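Local coordinates for shikimate 5-dehydrogenase (Thermus thermophilus, PDB 2EV9), which catalyses the reversible NADPH-linked reduction of 3-dehydroshikimate to shikimate, a step of the chorismate pathway toward the aromatic amino acids, at residues A5-P10 and E34-P39; I113-P118 and R136-E141; E171-V176 and L195-G200. All blocks are in the same frame, centred on the assembly; numbering follows the deposited sequence.

Contact 1: residues A5-P10 and E34-P39; sequences AVLGHP and EAWDTP
Val-6 and Leu-7 run alongside Ala-35 and Trp-36 in parallel strands, whose short axes approach to 4.6 Å with their directions 20° apart. Trp-36 N donates to Val-6 O at 2.9 Å, nearly in line with the C=O bond; Thr-38 N, just past strand 31-37, meets Gly-8 O at 2.8 Å from well above the carbonyl plane. Between them the bond from Gly-8 N to Trp-36 O is long and weak. On one face Val-6 CG1, set between the backbone N and carbonyl carbon (chi1 56°), lies 3.7 Å from Ala-35 CB. On the other, Leu-7 CD2 presses on Trp-36 CB at 3.3 Å, while Leu-7 CB meets the Thr-38 side chain. The polar link is at the end: His-9 ND1 donates to the syn side of Asp-37 OD1 at 2.6 Å, in the ring plane and almost straight, although ring and carboxylate are turned 61° apart. Pro-39 CG lies over the rim of one face of that imidazole and may help limit its rotation. Thr-38 O is buried with no partner in the model. Helix 16-26 connects these two strands in a beta-alpha-beta unit of the substrate domain, and Val-6 touches bound shikimate beside Thr-60. Strand 56-59 adjoins strand 2-8 through Leu-7, and from helix 43-53 Arg-46 makes a cation-pi contact with Trp-36 and hydrogen-bonds to Asp-37 O.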
loop_
_atom_site.group_PDB
_atom_site.type_symbol
_atom_site.label_atom_id
_atom_site.label_comp_id
_atom_site.label_asym_id
_atom_site.label_seq_id
_atom_site.Cartn_x
_atom_site.Cartn_y
_atom_site.Cartn_z
ATOM N N ALA B 5 10.086 -11.467 1.475
ATOM C CA ALA B 5 10.388 -12.702 2.173
ATOM C C ALA B 5 9.147 -13.445 2.630
ATOM O O ALA B 5 8.051 -12.884 2.716
ATOM C CB ALA B 5 11.286 -12.411 3.382
ATOM N N VAL B 6 9.322 -14.730 2.890
ATOM C CA VAL B 6 8.239 -15.539 3.415
ATOM C C VAL B 6 8.733 -15.906 4.805
ATOM O O VAL B 6 9.836 -16.419 4.959
ATOM C CB VAL B 6 7.983 -16.822 2.580
ATOM C CG1 VAL B 6 9.242 -17.660 2.473
ATOM C CG2 VAL B 6 6.870 -17.622 3.221
ATOM N N LEU B 7 7.929 -15.603 5.815
ATOM C CA LEU B 7 8.300 -15.894 7.193
ATOM C C LEU B 7 7.453 -17.054 7.696
ATOM O O LEU B 7 6.262 -17.129 7.405
ATOM C CB LEU B 7 8.067 -14.664 8.072
ATOM C CG LEU B 7 8.605 -13.310 7.596
ATOM C CD1 LEU B 7 8.255 -12.263 8.632
ATOM C CD2 LEU B 7 10.111 -13.359 7.385
ATOM N N GLY B 8 8.074 -17.959 8.442
ATOM C CA GLY B 8 7.349 -19.102 8.963
ATOM C C GLY B 8 8.275 -20.212 9.413
ATOM O O GLY B 8 9.491 -20.112 9.272
ATOM N N HIS B 9 7.701 -21.280 9.953
ATOM C CA HIS B 9 8.498 -22.395 10.429
ATOM C C HIS B 9 7.718 -23.686 10.231
ATOM O O HIS B 9 6.706 -23.911 10.891
ATOM C CB HIS B 9 8.827 -22.194 11.912
ATOM C CG HIS B 9 9.821 -23.175 12.451
ATOM N ND1 HIS B 9 11.082 -23.325 11.917
ATOM C CD2 HIS B 9 9.738 -24.053 13.477
ATOM C CE1 HIS B 9 11.734 -24.257 12.590
ATOM N NE2 HIS B 9 10.941 -24.714 13.542
ATOM N N PRO B 10 8.163 -24.540 9.296
ATOM C CA PRO B 10 9.337 -24.349 8.440
ATOM C C PRO B 10 8.980 -23.592 7.163
ATOM O O PRO B 10 7.809 -23.317 6.906
ATOM C CB PRO B 10 9.770 -25.773 8.149
ATOM C CG PRO B 10 8.450 -26.461 7.979
ATOM C CD PRO B 10 7.600 -25.890 9.108
ATOM N N GLU B 34 13.295 -13.923 -0.138
ATOM C CA GLU B 34 13.956 -14.981 0.612
ATOM C C GLU B 34 13.041 -15.635 1.646
ATOM O O GLU B 34 11.991 -15.097 2.006
ATOM C CB GLU B 34 15.185 -14.421 1.333
ATOM C CG GLU B 34 16.173 -13.663 0.446
ATOM C CD GLU B 34 16.880 -14.559 -0.553
ATOM O OE1 GLU B 34 17.563 -15.509 -0.116
ATOM O OE2 GLU B 34 16.755 -14.312 -1.772
ATOM N N ALA B 35 13.449 -16.812 2.111
ATOM C CA ALA B 35 12.701 -17.542 3.118
ATOM C C ALA B 35 13.412 -17.298 4.454
ATOM O O ALA B 35 14.594 -17.595 4.599
ATOM C CB ALA B 35 12.676 -19.029 2.781
ATOM N N TRP B 36 12.690 -16.739 5.421
ATOM C CA TRP B 36 13.245 -16.453 6.745
ATOM C C TRP B 36 12.580 -17.381 7.757
ATOM O O TRP B 36 11.426 -17.176 8.120
ATOM C CB TRP B 36 12.956 -14.997 7.120
ATOM C CG TRP B 36 14.136 -14.147 7.565
ATOM C CD1 TRP B 36 14.280 -12.800 7.368
ATOM C CD2 TRP B 36 15.293 -14.562 8.314
ATOM N NE1 TRP B 36 15.445 -12.353 7.943
ATOM C CE2 TRP B 36 16.087 -13.410 8.530
ATOM C CE3 TRP B 36 15.736 -15.790 8.825
ATOM C CZ2 TRP B 36 17.298 -13.450 9.230
ATOM C CZ3 TRP B 36 16.944 -15.828 9.523
ATOM C CH2 TRP B 36 17.709 -14.662 9.719
ATOM N N ASP B 37 13.300 -18.407 8.197
ATOM C CA ASP B 37 12.765 -19.341 9.181
ATOM C C ASP B 37 12.409 -18.530 10.424
ATOM O O ASP B 37 13.287 -17.959 11.065
ATOM C CB ASP B 37 13.819 -20.404 9.509
ATOM C CG ASP B 37 13.268 -21.540 10.359
ATOM O OD1 ASP B 37 12.318 -22.222 9.911
ATOM O OD2 ASP B 37 13.794 -21.754 11.474
ATOM N N THR B 38 11.124 -18.461 10.759
ATOM C CA THR B 38 10.712 -17.675 11.916
ATOM C C THR B 38 9.678 -18.337 12.820
ATOM O O THR B 38 8.496 -18.404 12.481
ATOM C CB THR B 38 10.150 -16.299 11.482
ATOM O OG1 THR B 38 8.915 -16.486 10.784
ATOM C CG2 THR B 38 11.119 -15.596 10.559
ATOM N N PRO B 39 10.117 -18.841 13.987
ATOM C CA PRO B 39 9.220 -19.492 14.947
ATOM C C PRO B 39 8.289 -18.426 15.515
ATOM O O PRO B 39 8.536 -17.236 15.330
ATOM C CB PRO B 39 10.179 -20.039 15.999
ATOM C CG PRO B 39 11.415 -20.320 15.205
ATOM C CD PRO B 39 11.523 -19.084 14.345
#

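Contact 2: residues I113-P118 and R136-E141; sequences IPLKGP and REAGLE
Leu-115 and Leu-140 pack together where the helix 126-137 of the Rossmann-type NADP domain ends in a Schellman motif. Gly-139 takes the positive phi (103°) of that turn, and the chain then runs on as Leu-140 and Glu-141 beside the loop that leads into strand 119-122. Leu-115 is the centre of an inverse gamma turn, and its side chain reaches two places: CB rests against Leu-140 CD1 at 3.5 Å, while CD1 meets Ala-138 CB at 3.7 Å. With an alanine in place of Leu-140 both methyls go, and Leu-115 CB would probably lose this cover, leaving a gap between loop and helix end.

Glu-141 can be followed outward. Its CB points toward the loop, and CG, swung opposite the backbone N (chi1 164°), passes Pro-118 CB at 4.1 Å. The chain then stays extended, so it runs alongside the proline ring in the same direction: Glu-141 CD is 3.8 Å from Pro-118 CG, and Glu-141 OE1 comes to 3.0 Å from that same carbon. OE2, the other tip, makes a weak hydrogen bond to Trp-143. In the backbone, Pro-118 CA makes a CA-H...O contact with Glu-141 O at 3.2 Å, and a CB on Gly-117 would run into that same oxygen. Leu-105 and Leu-108 of helix 100-110 also touch Leu-115. No direct hydrogen bond joins the two segments; instead one water accepts weakly from Gly-117 N at 3.2 Å and from Glu-141 N at 3.4 Å.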
loop_
_atom_site.group_PDB
_atom_site.type_symbol
_atom_site.label_atom_id
_atom_site.label_comp_id
_atom_site.label_asym_id
_atom_site.label_seq_id
_atom_site.Cartn_x
_atom_site.Cartn_y
_atom_site.Cartn_z
ATOM N N ILE B 113 -13.270 -23.411 -13.391
ATOM C CA ILE B 113 -14.135 -24.036 -12.396
ATOM C C ILE B 113 -15.220 -23.041 -11.994
ATOM O O ILE B 113 -14.954 -22.064 -11.295
ATOM C CB ILE B 113 -13.352 -24.455 -11.124
ATOM C CG1 ILE B 113 -12.474 -25.677 -11.414
ATOM C CG2 ILE B 113 -14.324 -24.779 -9.995
ATOM C CD1 ILE B 113 -11.293 -25.405 -12.319
ATOM N N PRO B 114 -16.464 -23.276 -12.438
ATOM C CA PRO B 114 -17.579 -22.386 -12.117
ATOM C C PRO B 114 -17.832 -22.267 -10.623
ATOM O O PRO B 114 -17.685 -23.235 -9.877
ATOM C CB PRO B 114 -18.753 -23.033 -12.845
ATOM C CG PRO B 114 -18.097 -23.690 -14.019
ATOM C CD PRO B 114 -16.899 -24.330 -13.369
ATOM N N LEU B 115 -18.207 -21.071 -10.183
ATOM C CA LEU B 115 -18.492 -20.875 -8.775
ATOM C C LEU B 115 -19.953 -21.207 -8.512
ATOM O O LEU B 115 -20.691 -20.427 -7.910
ATOM C CB LEU B 115 -18.168 -19.444 -8.351
ATOM C CG LEU B 115 -16.681 -19.080 -8.351
ATOM C CD1 LEU B 115 -16.514 -17.710 -7.708
ATOM C CD2 LEU B 115 -15.867 -20.119 -7.587
ATOM N N LYS B 116 -20.361 -22.379 -8.989
ATOM C CA LYS B 116 -21.723 -22.855 -8.806
ATOM C C LYS B 116 -21.772 -23.779 -7.590
ATOM O O LYS B 116 -21.070 -24.791 -7.535
ATOM C CB LYS B 116 -22.201 -23.595 -10.060
ATOM C CG LYS B 116 -22.428 -22.690 -11.271
ATOM C CD LYS B 116 -23.030 -23.470 -12.438
ATOM C CE LYS B 116 -23.425 -22.561 -13.599
ATOM N NZ LYS B 116 -22.265 -21.826 -14.184
ATOM N N GLY B 117 -22.593 -23.406 -6.612
ATOM C CA GLY B 117 -22.727 -24.193 -5.401
ATOM C C GLY B 117 -23.889 -25.166 -5.473
ATOM O O GLY B 117 -24.478 -25.342 -6.539
ATOM N N PRO B 118 -24.253 -25.809 -4.352
ATOM C CA PRO B 118 -23.617 -25.646 -3.045
ATOM C C PRO B 118 -22.165 -26.106 -3.074
ATOM O O PRO B 118 -21.822 -27.107 -3.711
ATOM C CB PRO B 118 -24.475 -26.523 -2.130
ATOM C CG PRO B 118 -25.789 -26.642 -2.868
ATOM C CD PRO B 118 -25.312 -26.827 -4.273
ATOM N N ARG B 136 -18.417 -17.652 0.028
ATOM C CA ARG B 136 -19.599 -16.910 0.433
ATOM C C ARG B 136 -19.712 -15.601 -0.343
ATOM O O ARG B 136 -20.596 -15.412 -1.169
ATOM C CB ARG B 136 -19.491 -16.620 1.932
ATOM C CG ARG B 136 -20.795 -16.073 2.513
ATOM C CD ARG B 136 -21.391 -17.011 3.569
ATOM N NE ARG B 136 -22.605 -16.428 4.149
ATOM C CZ ARG B 136 -23.774 -17.034 3.873
ATOM N NH1 ARG B 136 -23.798 -18.113 3.111
ATOM N NH2 ARG B 136 -24.909 -16.543 4.379
ATOM N N GLU B 137 -18.787 -14.683 -0.082
ATOM C CA GLU B 137 -18.788 -13.387 -0.745
ATOM C C GLU B 137 -18.865 -13.514 -2.267
ATOM O O GLU B 137 -19.228 -12.563 -2.959
ATOM C CB GLU B 137 -17.540 -12.593 -0.347
ATOM C CG GLU B 137 -16.234 -13.150 -0.885
ATOM C CD GLU B 137 -15.574 -12.209 -1.877
ATOM O OE1 GLU B 137 -15.175 -11.095 -1.468
ATOM O OE2 GLU B 137 -15.459 -12.580 -3.065
ATOM N N ALA B 138 -18.538 -14.696 -2.786
ATOM C CA ALA B 138 -18.576 -14.936 -4.225
ATOM C C ALA B 138 -20.004 -15.134 -4.743
ATOM O O ALA B 138 -20.259 -15.014 -5.943
ATOM C CB ALA B 138 -17.721 -16.146 -4.574
ATOM N N GLY B 139 -20.930 -15.444 -3.840
ATOM C CA GLY B 139 -22.314 -15.637 -4.239
ATOM C C GLY B 139 -22.769 -17.084 -4.333
ATOM O O GLY B 139 -23.644 -17.410 -5.135
ATOM N N LEU B 140 -22.185 -17.954 -3.513
ATOM C CA LEU B 140 -22.541 -19.372 -3.516
ATOM C C LEU B 140 -23.048 -19.845 -2.163
ATOM O O LEU B 140 -22.675 -19.294 -1.128
ATOM C CB LEU B 140 -21.327 -20.236 -3.874
ATOM C CG LEU B 140 -20.662 -20.158 -5.245
ATOM C CD1 LEU B 140 -20.092 -18.761 -5.471
ATOM C CD2 LEU B 140 -19.555 -21.210 -5.321
ATOM N N GLU B 141 -23.897 -20.874 -2.183
ATOM C CA GLU B 141 -24.405 -21.481 -0.954
ATOM C C GLU B 141 -23.242 -22.365 -0.511
ATOM O O GLU B 141 -22.746 -23.165 -1.305
ATOM C CB GLU B 141 -25.636 -22.343 -1.241
ATOM C CG GLU B 141 -25.995 -23.298 -0.108
ATOM C CD GLU B 141 -27.205 -24.158 -0.429
ATOM O OE1 GLU B 141 -27.412 -24.476 -1.618
ATOM O OE2 GLU B 141 -27.940 -24.530 0.509
HETATM O O HOH W 1 -25.018 -21.962 -5.210
#

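Contact 3: residues E171-V176 and L195-G200; sequences EARLLV and LFPEEG
Glu-199 O is met by the side chain of Arg-173, whose NH1 comes to 2.9 Å from it and whose CD lies at 3.7 Å. The arginine gets there by a bend: with CG opposite the carbonyl carbon, the turn at chi2 (-67°) brings the guanidinium back beside its own backbone. The flat group then lies between two stretches of chain, Glu-171 O over the rim of one face and Glu-199 N over the rim of the other. Pro-197 CB approaches it edge-on, 3.5 Å from Arg-173 NH1, and the arginine and proline side chains pass one another, running opposite ways. Glu-198 and Glu-199 hold their carboxylates nearby without touching it, which would probably favour the positive charge. Glu-199 N is itself buried with no partner in the model.

The same proline ring also meets the strand and the residues leading into it. Pro-197 CB is 3.1 Å from Ala-172 O, and Pro-197 CD packs against Leu-175 CD1 at 3.6 Å. Leu-175 CD1 also touches the Phe-196 ring obliquely, 4.1 Å from Phe-196 CD1. Leu-223 touches both Phe-196 and Pro-197, while Phe-214 of helix 213-220 packs on Leu-175.

At the far end Gly-200 CA lies 2.9 Å from Arg-173 O; a CB there would collide with that oxygen. From Gly-200 the chain enters strand 201-204, and Ala-201 takes up backbone bonds with Arg-173 and Leu-175: the start of a neighbouring pair of strands in the parallel sheet of a Rossmann-type, NADP-binding domain.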
loop_
_atom_site.group_PDB
_atom_site.type_symbol
_atom_site.label_atom_id
_atom_site.label_comp_id
_atom_site.label_asym_id
_atom_site.label_seq_id
_atom_site.Cartn_x
_atom_site.Cartn_y
_atom_site.Cartn_z
ATOM N N GLU B 171 -24.339 -34.062 -2.556
ATOM C CA GLU B 171 -25.221 -33.019 -3.069
ATOM C C GLU B 171 -24.494 -31.707 -3.361
ATOM O O GLU B 171 -25.128 -30.699 -3.685
ATOM C CB GLU B 171 -26.355 -32.752 -2.077
ATOM C CG GLU B 171 -27.097 -33.999 -1.623
ATOM C CD GLU B 171 -28.293 -33.674 -0.754
ATOM O OE1 GLU B 171 -28.142 -32.861 0.180
ATOM O OE2 GLU B 171 -29.384 -34.233 -0.999
ATOM N N ALA B 172 -23.168 -31.716 -3.252
ATOM C CA ALA B 172 -22.381 -30.516 -3.508
ATOM C C ALA B 172 -21.936 -30.444 -4.962
ATOM O O ALA B 172 -21.793 -31.469 -5.629
ATOM C CB ALA B 172 -21.166 -30.485 -2.591
ATOM N N ARG B 173 -21.723 -29.228 -5.456
ATOM C CA ARG B 173 -21.280 -29.049 -6.830
ATOM C C ARG B 173 -19.836 -28.576 -6.830
ATOM O O ARG B 173 -19.154 -28.624 -7.850
ATOM C CB ARG B 173 -22.188 -28.050 -7.555
ATOM C CG ARG B 173 -23.588 -28.599 -7.809
ATOM C CD ARG B 173 -23.563 -29.752 -8.824
ATOM N NE ARG B 173 -24.675 -30.684 -8.635
ATOM C CZ ARG B 173 -24.603 -31.806 -7.923
ATOM N NH1 ARG B 173 -23.469 -32.151 -7.331
ATOM N NH2 ARG B 173 -25.668 -32.588 -7.802
ATOM N N LEU B 174 -19.381 -28.120 -5.671
ATOM C CA LEU B 174 -18.006 -27.672 -5.505
ATOM C C LEU B 174 -17.474 -28.292 -4.223
ATOM O O LEU B 174 -18.020 -28.080 -3.137
ATOM C CB LEU B 174 -17.915 -26.143 -5.410
ATOM C CG LEU B 174 -16.498 -25.593 -5.177
ATOM C CD1 LEU B 174 -15.555 -26.103 -6.274
ATOM C CD2 LEU B 174 -16.524 -24.066 -5.161
ATOM N N LEU B 175 -16.421 -29.084 -4.366
ATOM C CA LEU B 175 -15.800 -29.741 -3.230
ATOM C C LEU B 175 -14.385 -29.214 -3.062
ATOM O O LEU B 175 -13.614 -29.161 -4.024
ATOM C CB LEU B 175 -15.765 -31.249 -3.449
ATOM C CG LEU B 175 -16.884 -32.051 -2.782
ATOM C CD1 LEU B 175 -16.776 -33.509 -3.201
ATOM C CD2 LEU B 175 -16.768 -31.909 -1.265
ATOM N N VAL B 176 -14.050 -28.831 -1.839
ATOM C CA VAL B 176 -12.725 -28.300 -1.548
ATOM C C VAL B 176 -12.066 -29.016 -0.389
ATOM O O VAL B 176 -12.577 -28.992 0.729
ATOM C CB VAL B 176 -12.785 -26.800 -1.185
ATOM C CG1 VAL B 176 -11.392 -26.295 -0.848
ATOM C CG2 VAL B 176 -13.375 -26.008 -2.332
ATOM N N LEU B 195 -19.135 -41.210 -1.698
ATOM C CA LEU B 195 -19.795 -39.978 -1.284
ATOM C C LEU B 195 -19.567 -38.808 -2.231
ATOM O O LEU B 195 -20.017 -37.693 -1.970
ATOM C CB LEU B 195 -19.355 -39.608 0.134
ATOM C CG LEU B 195 -19.696 -40.698 1.157
ATOM C CD1 LEU B 195 -19.193 -40.306 2.531
ATOM C CD2 LEU B 195 -21.207 -40.924 1.167
ATOM N N PHE B 196 -18.866 -39.069 -3.331
ATOM C CA PHE B 196 -18.604 -38.050 -4.338
ATOM C C PHE B 196 -19.901 -37.737 -5.080
ATOM O O PHE B 196 -20.723 -38.626 -5.308
ATOM C CB PHE B 196 -17.549 -38.550 -5.326
ATOM C CG PHE B 196 -16.164 -38.065 -5.027
ATOM C CD1 PHE B 196 -15.751 -36.803 -5.447
ATOM C CD2 PHE B 196 -15.279 -38.850 -4.302
ATOM C CE1 PHE B 196 -14.476 -36.331 -5.147
ATOM C CE2 PHE B 196 -14.000 -38.385 -3.996
ATOM C CZ PHE B 196 -13.600 -37.125 -4.420
ATOM N N PRO B 197 -20.104 -36.466 -5.466
ATOM C CA PRO B 197 -21.317 -36.064 -6.184
ATOM C C PRO B 197 -21.287 -36.477 -7.652
ATOM O O PRO B 197 -20.236 -36.828 -8.184
ATOM C CB PRO B 197 -21.324 -34.549 -6.009
ATOM C CG PRO B 197 -19.859 -34.221 -6.059
ATOM C CD PRO B 197 -19.255 -35.296 -5.172
ATOM N N GLU B 198 -22.448 -36.438 -8.298
ATOM C CA GLU B 198 -22.553 -36.792 -9.710
ATOM C C GLU B 198 -21.741 -35.804 -10.540
ATOM O O GLU B 198 -20.707 -36.152 -11.116
ATOM C CB GLU B 198 -24.019 -36.750 -10.161
ATOM C CG GLU B 198 -24.869 -37.918 -9.680
ATOM C CD GLU B 198 -26.352 -37.689 -9.902
ATOM O OE1 GLU B 198 -26.950 -36.863 -9.179
ATOM O OE2 GLU B 198 -26.923 -38.331 -10.808
ATOM N N GLU B 199 -22.221 -34.565 -10.592
ATOM C CA GLU B 199 -21.556 -33.507 -11.347
ATOM C C GLU B 199 -20.953 -32.513 -10.361
ATOM O O GLU B 199 -21.208 -32.589 -9.158
ATOM C CB GLU B 199 -22.563 -32.770 -12.235
ATOM C CG GLU B 199 -23.644 -33.640 -12.841
ATOM C CD GLU B 199 -24.705 -32.823 -13.553
ATOM O OE1 GLU B 199 -24.407 -32.249 -14.621
ATOM O OE2 GLU B 199 -25.838 -32.748 -13.031
ATOM N N GLY B 200 -20.165 -31.574 -10.877
ATOM C CA GLY B 200 -19.554 -30.576 -10.019
ATOM C C GLY B 200 -18.059 -30.441 -10.232
ATOM O O GLY B 200 -17.530 -30.829 -11.270
#

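How the contacts relate
From the N terminus, contact 1 comes first, closing the connection through helix 16-26 between two strands of the substrate domain. The chain later enters the NADP domain, where contact 2 ties the approach to strand 119-122 to the end of helix 126-137, just ahead of strand 142-145. Contact 3 closes the connection between strands 174-177 and 201-204. The three follow in series; none nests or crosses. Contacts 2 and 3 touch, their centres about 13 Å apart: Pro-118 O probably accepts from Arg-173 N at 2.7 Å, linking the residues that lead into the adjacent strands 119-122 and 174-177. Contact 1 lies across the chain's centre, about 33 and 36 Å centre to centre from contacts 2 and 3.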